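Local structure of G/U mismatch-specific DNA glycosylase (Deinococcus radiodurans, 2C2Q) at residues E105-V110 against E128-P133. The protein is a mismatch-specific DNA glycosylase of the uracil-DNA glycosylase superfamily. The protein carries 1 engineered substitution. Sequence-based numbering, arbitrary orientation.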
loop_
_atom_site.group_PDB
_atom_site.type_symbol
_atom_site.label_atom_id
_atom_site.label_comp_id
_atom_site.label_asym_id
_atom_site.label_seq_id
_atom_site.Cartn_x
_atom_site.Cartn_y
_atom_site.Cartn_z
ATOM N N GLU A 105 -10.801 7.664 6.146
ATOM C CA GLU A 105 -10.042 6.981 7.205
ATOM C C GLU A 105 -8.568 6.812 6.853
ATOM O O GLU A 105 -7.709 6.937 7.721
ATOM C CB GLU A 105 -10.681 5.634 7.544
ATOM C CG GLU A 105 -12.028 5.762 8.249
ATOM C CD GLU A 105 -12.589 4.448 8.711
ATOM O OE1 GLU A 105 -12.436 3.417 8.004
ATOM O OE2 GLU A 105 -13.197 4.446 9.801
ATOM N N LEU A 106 -8.268 6.543 5.580
ATOM C CA LEU A 106 -6.873 6.465 5.136
ATOM C C LEU A 106 -6.198 7.824 5.384
ATOM O O LEU A 106 -5.118 7.891 5.916
ATOM C CB LEU A 106 -6.795 6.125 3.636
ATOM C CG LEU A 106 -5.430 6.175 2.947
ATOM C CD1 LEU A 106 -4.411 5.289 3.685
ATOM C CD2 LEU A 106 -5.640 5.733 1.482
ATOM N N ARG A 107 -6.862 8.889 4.947
ATOM C CA ARG A 107 -6.250 10.217 5.045
ATOM C C ARG A 107 -5.980 10.585 6.480
ATOM O O ARG A 107 -4.923 11.117 6.770
ATOM C CB ARG A 107 -7.134 11.223 4.354
ATOM C CG ARG A 107 -6.906 11.297 2.833
ATOM C CD ARG A 107 -7.945 12.239 2.147
ATOM N NE ARG A 107 -7.863 12.271 0.676
ATOM C CZ ARG A 107 -7.001 12.995 -0.034
ATOM N NH1 ARG A 107 -6.087 13.767 0.568
ATOM N NH2 ARG A 107 -7.028 12.932 -1.372
ATOM N N ARG A 108 -6.888 10.249 7.387
ATOM C CA ARG A 108 -6.655 10.486 8.830
ATOM C C ARG A 108 -5.442 9.743 9.382
ATOM O O ARG A 108 -4.680 10.283 10.171
ATOM C CB ARG A 108 -7.872 10.126 9.652
ATOM C CG ARG A 108 -9.031 11.060 9.401
ATOM C CD ARG A 108 -10.416 10.527 9.878
ATOM N NE ARG A 108 -10.456 10.110 11.278
ATOM C CZ ARG A 108 -10.827 8.897 11.695
ATOM N NH1 ARG A 108 -11.194 7.970 10.803
ATOM N NH2 ARG A 108 -10.831 8.604 13.003
ATOM N N LYS A 109 -5.266 8.491 8.950
ATOM C CA LYS A 109 -4.108 7.739 9.315
ATOM C C LYS A 109 -2.806 8.391 8.778
ATOM O O LYS A 109 -1.804 8.376 9.432
ATOM C CB LYS A 109 -4.252 6.291 8.812
ATOM C CG LYS A 109 -5.370 5.508 9.519
ATOM C CD LYS A 109 -5.699 4.220 8.731
ATOM C CE LYS A 109 -6.970 3.642 9.217
ATOM N NZ LYS A 109 -7.387 2.417 8.395
ATOM N N VAL A 110 -2.817 8.842 7.526
ATOM C CA VAL A 110 -1.626 9.391 6.925
ATOM C C VAL A 110 -1.206 10.663 7.690
ATOM O O VAL A 110 -0.027 10.889 7.903
ATOM C CB VAL A 110 -1.847 9.686 5.456
ATOM C CG1 VAL A 110 -0.653 10.420 4.869
ATOM C CG2 VAL A 110 -2.022 8.361 4.695
ATOM N N GLU A 128 -9.713 5.865 -6.122
ATOM C CA GLU A 128 -10.731 6.015 -5.054
ATOM C C GLU A 128 -10.329 7.119 -4.063
ATOM O O GLU A 128 -11.200 7.806 -3.545
ATOM C CB GLU A 128 -10.972 4.709 -4.306
ATOM C CG GLU A 128 -11.684 3.624 -5.121
ATOM C CD GLU A 128 -13.136 3.955 -5.538
ATOM O OE1 GLU A 128 -13.756 4.838 -4.919
ATOM O OE2 GLU A 128 -13.673 3.292 -6.486
ATOM N N THR A 129 -9.031 7.284 -3.824
ATOM C CA THR A 129 -8.492 8.267 -2.859
ATOM C C THR A 129 -8.325 9.673 -3.431
ATOM O O THR A 129 -8.723 10.650 -2.787
ATOM C CB THR A 129 -7.150 7.745 -2.283
ATOM O OG1 THR A 129 -7.389 6.469 -1.672
ATOM C CG2 THR A 129 -6.580 8.674 -1.126
ATOM N N LEU A 130 -7.762 9.764 -4.630
ATOM C CA LEU A 130 -7.353 11.040 -5.214
ATOM C C LEU A 130 -8.476 11.690 -6.017
ATOM O O LEU A 130 -8.376 12.874 -6.362
ATOM C CB LEU A 130 -6.079 10.883 -6.072
ATOM C CG LEU A 130 -4.811 10.357 -5.384
ATOM C CD1 LEU A 130 -3.694 10.028 -6.391
ATOM C CD2 LEU A 130 -4.305 11.328 -4.315
ATOM N N GLY A 131 -9.538 10.927 -6.296
ATOM C CA GLY A 131 -10.693 11.411 -7.058
ATOM C C GLY A 131 -10.414 11.625 -8.547
ATOM O O GLY A 131 -11.149 12.353 -9.224
ATOM N N VAL A 132 -9.343 11.024 -9.055
ATOM C CA VAL A 132 -9.032 11.095 -10.471
ATOM C C VAL A 132 -9.184 9.688 -11.087
ATOM O O VAL A 132 -8.736 8.698 -10.492
ATOM C CB VAL A 132 -7.632 11.715 -10.725
ATOM C CG1 VAL A 132 -7.582 13.157 -10.204
ATOM C CG2 VAL A 132 -6.529 10.910 -10.069
ATOM N N PRO A 133 -9.844 9.588 -12.246
ATOM C CA PRO A 133 -9.993 8.305 -12.934
ATOM C C PRO A 133 -8.639 7.656 -13.183
ATOM O O PRO A 133 -7.633 8.361 -13.424
ATOM C CB PRO A 133 -10.662 8.689 -14.276
ATOM C CG PRO A 133 -10.468 10.157 -14.399
ATOM C CD PRO A 133 -10.521 10.680 -12.979
#
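Thr129 meets both Leu106 and Arg107 of helix 103-113. Its side chain crosses that of Leu106 at about a right angle. Leu106 CD2 lies 3.7 Å from Thr129 OG1 and 4.0 Å from Thr129 CG2, so one methyl touches both branches of the threonine. Thr129 OG1 sits beside its own backbone N (chi1 -58°) and hydrogen-bonds back to Gly125 O in its own helix, which satisfies it. The Leu106 methyl rests against this hydroxyl by van der Waals contact. Leu106 and Thr129 both also pack on Phe120 of strand 117-120, which joins the two helices in sequence.

The carbonyl of Thr129 takes the polar contact. Arg107 runs extended from CG to NE, and its NH2 donates to Thr129 O at 3.2 Å. The bond is fairly straight at the hydrogen (164°). The oxygen meets the guanidinium edge-on, within 11° of its plane, but the donor stands well above the carbonyl plane.

Leu130 adds a looser contact, with its CD2 4.3 Å from Arg107 NH2.

The bond thus reaches a carbonyl in the last turn of helix 123-130. The positive guanidinium there would probably interact favourably with the helix dipole, beside a small van der Waals contact of Leu106 with Thr129.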